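Local coordinates for protein decapping nuclease RAI1 (Candida albicans, PDB 5BUD) that removes the NAD cap from the 5' end of RNA in a divalent-metal-dependent hydrolysis, and directly binds and stimulates the exoribonuclease RAT1, at residues S44-P49 with K292-F297; D230-E235 with N241-L246. One frame throughout, in Å; residues are numbered along the deposited sequence.

Contact 1 (S44-P49 with K292-F297); sequences SYYYLP and KNVELF
Y46 and L48 both reach for V294, and this one valine carries the whole contact from the side of strand 291-298. Its two methyls divide the work. The phenol oxygen OH of Y46 meets CG1 of V294 at 3.4 Å, the ring running in from the opposite direction to the valine; CD2 of L48 rests on CG2 of V294 at 3.9 Å. The valine torsion (chi1 172°) turns CG1 toward Y46 and leaves CG2, anti to the carbonyl carbon, to meet L48. Y46 likewise extends away from its backbone nitrogen (chi1 -174°), which lets a ring spend its full length spanning backbones that stay far apart: CA of Y46 is 11.6 Å from CA of L296, and CA of L48 is 8.9 Å from CA of V294. No hydrogen bond crosses the gap, and only 87 Å² is buried in total.

The packed end is built with help from elsewhere. I281 of strand 279-285 touches both Y46 and V294, C227 lies against Y46, and A178 and F174 of helix 158-178 receive L48, which is buried. V294, by contrast, is partly exposed, and L296 is exposed: its side chain lies on I281 and makes no contact with 44-49. E295 points away. At the start of 292-297, K292 and N293 together face F284 in a classic beta bulge.

The case illustrates how side chains, one of them a tyrosine, join segments whose backbones do not pair. Here they tie the short strand 45-46 and the loop after it to an antiparallel partner of strand 279-285, at the flank of the PD-(D/E)XK nuclease core.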
loop_
_atom_site.group_PDB
_atom_site.type_symbol
_atom_site.label_atom_id
_atom_site.label_comp_id
_atom_site.label_asym_id
_atom_site.label_seq_id
_atom_site.Cartn_x
_atom_site.Cartn_y
_atom_site.Cartn_z
ATOM N N SER A 44 -12.156 -11.316 2.388
ATOM C CA SER A 44 -13.536 -10.860 2.597
ATOM C C SER A 44 -14.174 -10.284 1.313
ATOM O O SER A 44 -13.490 -9.988 0.334
ATOM C CB SER A 44 -13.591 -9.841 3.734
ATOM O OG SER A 44 -13.048 -8.559 3.323
ATOM N N TYR A 45 -15.484 -10.102 1.351
ATOM C CA TYR A 45 -16.270 -9.649 0.215
ATOM C C TYR A 45 -17.055 -8.415 0.613
ATOM O O TYR A 45 -17.506 -8.297 1.752
ATOM C CB TYR A 45 -17.202 -10.780 -0.266
ATOM C CG TYR A 45 -16.407 -11.957 -0.753
ATOM C CD1 TYR A 45 -15.889 -12.910 0.144
ATOM C CD2 TYR A 45 -16.072 -12.068 -2.093
ATOM C CE1 TYR A 45 -15.104 -13.960 -0.316
ATOM C CE2 TYR A 45 -15.289 -13.096 -2.557
ATOM C CZ TYR A 45 -14.810 -14.041 -1.665
ATOM O OH TYR A 45 -14.035 -15.028 -2.169
ATOM N N TYR A 46 -17.200 -7.481 -0.321
ATOM C CA TYR A 46 -17.906 -6.243 -0.057
ATOM C C TYR A 46 -19.402 -6.524 0.054
ATOM O O TYR A 46 -19.956 -7.194 -0.802
ATOM C CB TYR A 46 -17.676 -5.219 -1.204
ATOM C CG TYR A 46 -18.271 -3.888 -0.886
ATOM C CD1 TYR A 46 -17.685 -3.067 0.053
ATOM C CD2 TYR A 46 -19.473 -3.477 -1.456
ATOM C CE1 TYR A 46 -18.247 -1.841 0.391
ATOM C CE2 TYR A 46 -20.050 -2.252 -1.112
ATOM C CZ TYR A 46 -19.410 -1.432 -0.207
ATOM O OH TYR A 46 -19.950 -0.215 0.178
ATOM N N TYR A 47 -20.032 -6.023 1.100
ATOM C CA TYR A 47 -21.487 -6.115 1.253
ATOM C C TYR A 47 -22.021 -5.033 2.191
ATOM O O TYR A 47 -21.860 -5.116 3.419
ATOM C CB TYR A 47 -21.908 -7.512 1.755
ATOM C CG TYR A 47 -23.412 -7.709 1.725
ATOM C CD1 TYR A 47 -24.163 -7.683 2.890
ATOM C CD2 TYR A 47 -24.079 -7.868 0.518
ATOM C CE1 TYR A 47 -25.539 -7.859 2.863
ATOM C CE2 TYR A 47 -25.454 -8.024 0.475
ATOM C CZ TYR A 47 -26.176 -8.015 1.652
ATOM O OH TYR A 47 -27.550 -8.157 1.614
ATOM N N LEU A 48 -22.640 -3.997 1.608
ATOM C CA LEU A 48 -23.167 -2.877 2.385
ATOM C C LEU A 48 -24.380 -2.240 1.664
ATOM O O LEU A 48 -24.215 -1.323 0.855
ATOM C CB LEU A 48 -22.077 -1.829 2.609
ATOM C CG LEU A 48 -22.449 -0.715 3.571
ATOM C CD1 LEU A 48 -22.936 -1.301 4.887
ATOM C CD2 LEU A 48 -21.260 0.213 3.785
ATOM N N PRO A 49 -25.580 -2.792 1.893
ATOM C CA PRO A 49 -26.812 -2.282 1.264
ATOM C C PRO A 49 -27.193 -0.884 1.764
ATOM O O PRO A 49 -26.984 -0.558 2.931
ATOM C CB PRO A 49 -27.887 -3.288 1.708
ATOM C CG PRO A 49 -27.143 -4.489 2.231
ATOM C CD PRO A 49 -25.835 -3.964 2.750
ATOM N N LYS A 292 -22.640 8.426 6.505
ATOM C CA LYS A 292 -23.740 9.160 5.861
ATOM C C LYS A 292 -24.014 8.643 4.464
ATOM O O LYS A 292 -25.154 8.480 4.078
ATOM C CB LYS A 292 -23.373 10.629 5.769
ATOM C CG LYS A 292 -23.057 11.280 7.110
ATOM C CD LYS A 292 -24.219 11.178 8.094
ATOM C CE LYS A 292 -25.462 11.904 7.586
ATOM N NZ LYS A 292 -26.640 11.493 8.395
ATOM N N ASN A 293 -22.964 8.393 3.697
ATOM C CA ASN A 293 -23.121 7.798 2.379
ATOM C C ASN A 293 -21.839 7.108 1.888
ATOM O O ASN A 293 -20.737 7.358 2.399
ATOM C CB ASN A 293 -23.590 8.855 1.362
ATOM C CG ASN A 293 -22.559 9.933 1.133
ATOM O OD1 ASN A 293 -22.288 10.728 2.009
ATOM N ND2 ASN A 293 -21.984 9.967 -0.056
ATOM N N VAL A 294 -22.006 6.245 0.890
ATOM C CA VAL A 294 -20.918 5.487 0.321
ATOM C C VAL A 294 -20.860 5.731 -1.168
ATOM O O VAL A 294 -21.893 5.766 -1.818
ATOM C CB VAL A 294 -21.117 3.992 0.605
ATOM C CG1 VAL A 294 -20.104 3.150 -0.140
ATOM C CG2 VAL A 294 -21.080 3.764 2.113
ATOM N N GLU A 295 -19.657 5.906 -1.704
ATOM C CA GLU A 295 -19.476 6.138 -3.134
ATOM C C GLU A 295 -18.336 5.316 -3.726
ATOM O O GLU A 295 -17.199 5.318 -3.204
ATOM C CB GLU A 295 -19.217 7.633 -3.364
ATOM C CG GLU A 295 -19.197 8.024 -4.831
ATOM C CD GLU A 295 -19.008 9.513 -5.072
ATOM O OE1 GLU A 295 -19.067 10.312 -4.115
ATOM O OE2 GLU A 295 -18.766 9.878 -6.234
ATOM N N LEU A 296 -18.659 4.625 -4.819
ATOM C CA LEU A 296 -17.705 3.886 -5.642
ATOM C C LEU A 296 -17.045 4.732 -6.726
ATOM O O LEU A 296 -17.723 5.425 -7.467
ATOM C CB LEU A 296 -18.425 2.729 -6.324
ATOM C CG LEU A 296 -17.692 1.877 -7.356
ATOM C CD1 LEU A 296 -16.468 1.216 -6.781
ATOM C CD2 LEU A 296 -18.668 0.834 -7.878
ATOM N N PHE A 297 -15.725 4.662 -6.810
ATOM C CA PHE A 297 -14.977 5.235 -7.910
ATOM C C PHE A 297 -14.290 4.128 -8.665
ATOM O O PHE A 297 -13.751 3.189 -8.058
ATOM C CB PHE A 297 -13.904 6.199 -7.407
ATOM C CG PHE A 297 -14.469 7.394 -6.686
ATOM C CD1 PHE A 297 -14.702 8.577 -7.369
ATOM C CD2 PHE A 297 -14.774 7.324 -5.346
ATOM C CE1 PHE A 297 -15.215 9.692 -6.702
ATOM C CE2 PHE A 297 -15.327 8.410 -4.669
ATOM C CZ PHE A 297 -15.526 9.614 -5.353
#

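Contact 2 (D230-E235 with N241-L246); sequences DYLPDE and NHYVEL. With MN (manganese (II) ion), chain E; nucleotides of chain C.
The long turn between the two antiparallel strands that carry most of the metal ligands of this PD-(D/E)XK nuclease closes on itself through D230 and H242. ND1 of H242 donates to OD1 of D230 at 2.6 Å, nearly straight at 173°; the acceptor lies in the imidazole plane and is approached on its syn side. The same OD1 takes the backbone N of Y231 at 2.7 Å, from above the carboxylate plane, so two donors grip one oxygen. CG of D230 sits between the backbone N and the carbonyl carbon (chi1 37°), which puts OD1 near both donors. P233 lays CD over one face of the imidazole, 3.5 Å from CD2 of H242, while the Y231 ring meets H242 obliquely, planes at 43°. Farther along, CD1 of L232 touches CE1 of Y243 at 3.8 Å, and the hydroxyl of Y243 is held by E22 and Y206.

Downstream, OE1 of E245 binds manganese at 2.1 Å, joined by the backbone O of L246, D226, water and OP1 and OP2 of U1 of chain C; E245, L246 and K247 form the EXK part of the motif. Strand 243-250 pairs antiparallel with 217-228 and parallel with 279-285, and helix 255-275 packs on E245.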
loop_
_atom_site.group_PDB
_atom_site.type_symbol
_atom_site.label_atom_id
_atom_site.label_comp_id
_atom_site.label_asym_id
_atom_site.label_seq_id
_atom_site.Cartn_x
_atom_site.Cartn_y
_atom_site.Cartn_z
ATOM N N ASP A 230 -17.391 -9.053 -5.642
ATOM C CA ASP A 230 -18.493 -9.988 -5.924
ATOM C C ASP A 230 -18.039 -11.450 -5.716
ATOM O O ASP A 230 -18.594 -12.169 -4.884
ATOM C CB ASP A 230 -18.959 -9.776 -7.363
ATOM C CG ASP A 230 -17.812 -9.476 -8.305
ATOM O OD1 ASP A 230 -16.624 -9.595 -7.854
ATOM O OD2 ASP A 230 -18.080 -9.125 -9.484
ATOM N N TYR A 231 -17.031 -11.872 -6.468
ATOM C CA TYR A 231 -16.470 -13.228 -6.359
ATOM C C TYR A 231 -15.027 -13.171 -6.806
ATOM O O TYR A 231 -14.636 -12.257 -7.567
ATOM C CB TYR A 231 -17.247 -14.227 -7.248
ATOM C CG TYR A 231 -17.301 -13.770 -8.678
ATOM C CD1 TYR A 231 -16.317 -14.132 -9.585
ATOM C CD2 TYR A 231 -18.322 -12.965 -9.112
ATOM C CE1 TYR A 231 -16.349 -13.684 -10.877
ATOM C CE2 TYR A 231 -18.382 -12.540 -10.405
ATOM C CZ TYR A 231 -17.384 -12.885 -11.274
ATOM O OH TYR A 231 -17.442 -12.409 -12.556
ATOM N N LEU A 232 -14.237 -14.147 -6.350
ATOM C CA LEU A 232 -12.855 -14.301 -6.786
ATOM C C LEU A 232 -12.808 -15.275 -7.946
ATOM O O LEU A 232 -13.093 -16.439 -7.760
ATOM C CB LEU A 232 -11.991 -14.820 -5.642
ATOM C CG LEU A 232 -10.487 -14.905 -5.889
ATOM C CD1 LEU A 232 -9.876 -13.502 -5.955
ATOM C CD2 LEU A 232 -9.808 -15.721 -4.804
ATOM N N PRO A 233 -12.462 -14.808 -9.153
ATOM C CA PRO A 233 -12.421 -15.788 -10.262
ATOM C C PRO A 233 -11.298 -16.796 -10.118
ATOM O O PRO A 233 -10.271 -16.506 -9.494
ATOM C CB PRO A 233 -12.172 -14.924 -11.500
ATOM C CG PRO A 233 -11.740 -13.593 -10.991
ATOM C CD PRO A 233 -12.339 -13.424 -9.637
ATOM N N ASP A 234 -11.487 -17.970 -10.705
ATOM C CA ASP A 234 -10.454 -18.997 -10.707
ATOM C C ASP A 234 -9.403 -18.674 -11.739
ATOM O O ASP A 234 -8.273 -19.133 -11.623
ATOM C CB ASP A 234 -11.048 -20.389 -11.011
ATOM C CG ASP A 234 -11.719 -21.041 -9.800
ATOM O OD1 ASP A 234 -11.375 -20.747 -8.632
ATOM O OD2 ASP A 234 -12.612 -21.874 -10.026
ATOM N N GLU A 235 -9.789 -17.901 -12.756
ATOM C CA GLU A 235 -8.906 -17.511 -13.833
ATOM C C GLU A 235 -7.836 -16.538 -13.270
ATOM O O GLU A 235 -8.152 -15.438 -12.767
ATOM C CB GLU A 235 -9.710 -16.862 -14.962
ATOM C CG GLU A 235 -10.806 -17.717 -15.602
ATOM C CD GLU A 235 -12.035 -17.960 -14.727
ATOM O OE1 GLU A 235 -12.267 -17.218 -13.755
ATOM O OE2 GLU A 235 -12.783 -18.905 -15.009
ATOM N N ASN A 241 -8.860 -7.894 -11.084
ATOM C CA ASN A 241 -10.035 -7.183 -11.550
ATOM C C ASN A 241 -11.222 -7.167 -10.586
ATOM O O ASN A 241 -12.107 -6.345 -10.750
ATOM C CB ASN A 241 -10.484 -7.731 -12.922
ATOM C CG ASN A 241 -9.553 -7.319 -14.062
ATOM O OD1 ASN A 241 -8.747 -6.426 -13.917
ATOM N ND2 ASN A 241 -9.678 -7.978 -15.209
ATOM N N HIS A 242 -11.226 -8.049 -9.575
ATOM C CA HIS A 242 -12.315 -8.113 -8.616
ATOM C C HIS A 242 -12.019 -7.555 -7.223
ATOM O O HIS A 242 -12.888 -7.578 -6.351
ATOM C CB HIS A 242 -12.824 -9.565 -8.549
ATOM C CG HIS A 242 -13.561 -9.965 -9.779
ATOM N ND1 HIS A 242 -14.932 -9.955 -9.851
ATOM C CD2 HIS A 242 -13.119 -10.277 -11.014
ATOM C CE1 HIS A 242 -15.304 -10.265 -11.082
ATOM N NE2 HIS A 242 -14.219 -10.478 -11.801
ATOM N N TYR A 243 -10.813 -7.032 -7.022
ATOM C CA TYR A 243 -10.431 -6.470 -5.730
ATOM C C TYR A 243 -10.931 -5.032 -5.550
ATOM O O TYR A 243 -11.151 -4.318 -6.530
ATOM C CB TYR A 243 -8.909 -6.516 -5.550
ATOM C CG TYR A 243 -8.295 -7.904 -5.422
ATOM C CD1 TYR A 243 -9.003 -8.971 -4.916
ATOM C CD2 TYR A 243 -6.968 -8.111 -5.754
ATOM C CE1 TYR A 243 -8.407 -10.232 -4.780
ATOM C CE2 TYR A 243 -6.372 -9.349 -5.620
ATOM C CZ TYR A 243 -7.104 -10.414 -5.140
ATOM O OH TYR A 243 -6.494 -11.647 -5.012
ATOM N N VAL A 244 -11.112 -4.649 -4.289
ATOM C CA VAL A 244 -11.629 -3.351 -3.891
ATOM C C VAL A 244 -10.774 -2.801 -2.765
ATOM O O VAL A 244 -10.324 -3.560 -1.832
ATOM C CB VAL A 244 -13.079 -3.458 -3.377
ATOM C CG1 VAL A 244 -13.620 -2.104 -2.999
ATOM C CG2 VAL A 244 -13.976 -4.136 -4.401
ATOM N N GLU A 245 -10.562 -1.490 -2.834
ATOM C CA GLU A 245 -9.952 -0.704 -1.772
ATOM C C GLU A 245 -10.992 0.134 -1.077
ATOM O O GLU A 245 -11.785 0.851 -1.732
ATOM C CB GLU A 245 -8.857 0.200 -2.353
ATOM C CG GLU A 245 -8.148 1.122 -1.379
ATOM C CD GLU A 245 -7.386 0.425 -0.264
ATOM O OE1 GLU A 245 -7.386 1.012 0.849
ATOM O OE2 GLU A 245 -6.770 -0.663 -0.495
ATOM N N LEU A 246 -10.980 0.065 0.250
ATOM C CA LEU A 246 -11.885 0.843 1.077
ATOM C C LEU A 246 -11.181 2.048 1.666
ATOM O O LEU A 246 -10.004 1.988 2.015
ATOM C CB LEU A 246 -12.502 -0.033 2.203
ATOM C CG LEU A 246 -13.237 -1.260 1.664
ATOM C CD1 LEU A 246 -13.826 -2.068 2.809
ATOM C CD2 LEU A 246 -14.385 -0.898 0.715
HETATM MN MN MN E . -8.367 0.646 2.713
ATOM O OP3 U C 1 -4.589 1.970 3.379
ATOM P P U C 1 -5.927 1.565 3.890
ATOM O OP1 U C 1 -7.012 2.485 3.432
ATOM O OP2 U C 1 -6.177 0.093 3.699
ATOM O "O5'" U C 1 -5.756 1.786 5.467
ATOM C "C5'" U C 1 -6.624 1.086 6.372
ATOM C "C4'" U C 1 -6.922 1.908 7.606
ATOM O "O4'" U C 1 -5.791 1.855 8.512
ATOM C "C3'" U C 1 -7.178 3.401 7.426
ATOM O "O3'" U C 1 -8.513 3.637 6.989
ATOM C "C2'" U C 1 -6.946 3.894 8.849
ATOM O "O2'" U C 1 -7.987 3.542 9.733
ATOM C "C1'" U C 1 -5.734 3.053 9.261
ATOM N N1 U C 1 -4.443 3.711 9.011
ATOM C C2 U C 1 -4.028 4.634 9.948
ATOM O O2 U C 1 -4.671 4.893 10.945
ATOM N N3 U C 1 -2.814 5.214 9.688
ATOM C C4 U C 1 -1.996 4.988 8.601
ATOM O O4 U C 1 -0.931 5.597 8.510
ATOM C C5 U C 1 -2.501 4.031 7.665
ATOM C C6 U C 1 -3.683 3.445 7.892
HETATM O O HOH W 1 -9.599 0.431 4.465
#

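Overall arrangement
Contacts 1 and 2 have centres about 14 Å apart on the same side of the chain's centre, and they touch. Along the chain 44-49 comes first, then both segments of contact 2, and 292-297 last, so the chain makes the metal-site hairpin before returning to close contact 1. Y45 packs on D230, Y231 and L232, whereas Y46 sets CE1 4.0 Å from CD2 of L246, whose backbone O is the metal ligand. Strand 243-250 of contact 2 pairs with strand 279-285, which in turn pairs with strand 291-298 of contact 1. Segment 44-49, whose strand 45-46 pairs with 179-180, lies against the core strands and borders the hairpin turn.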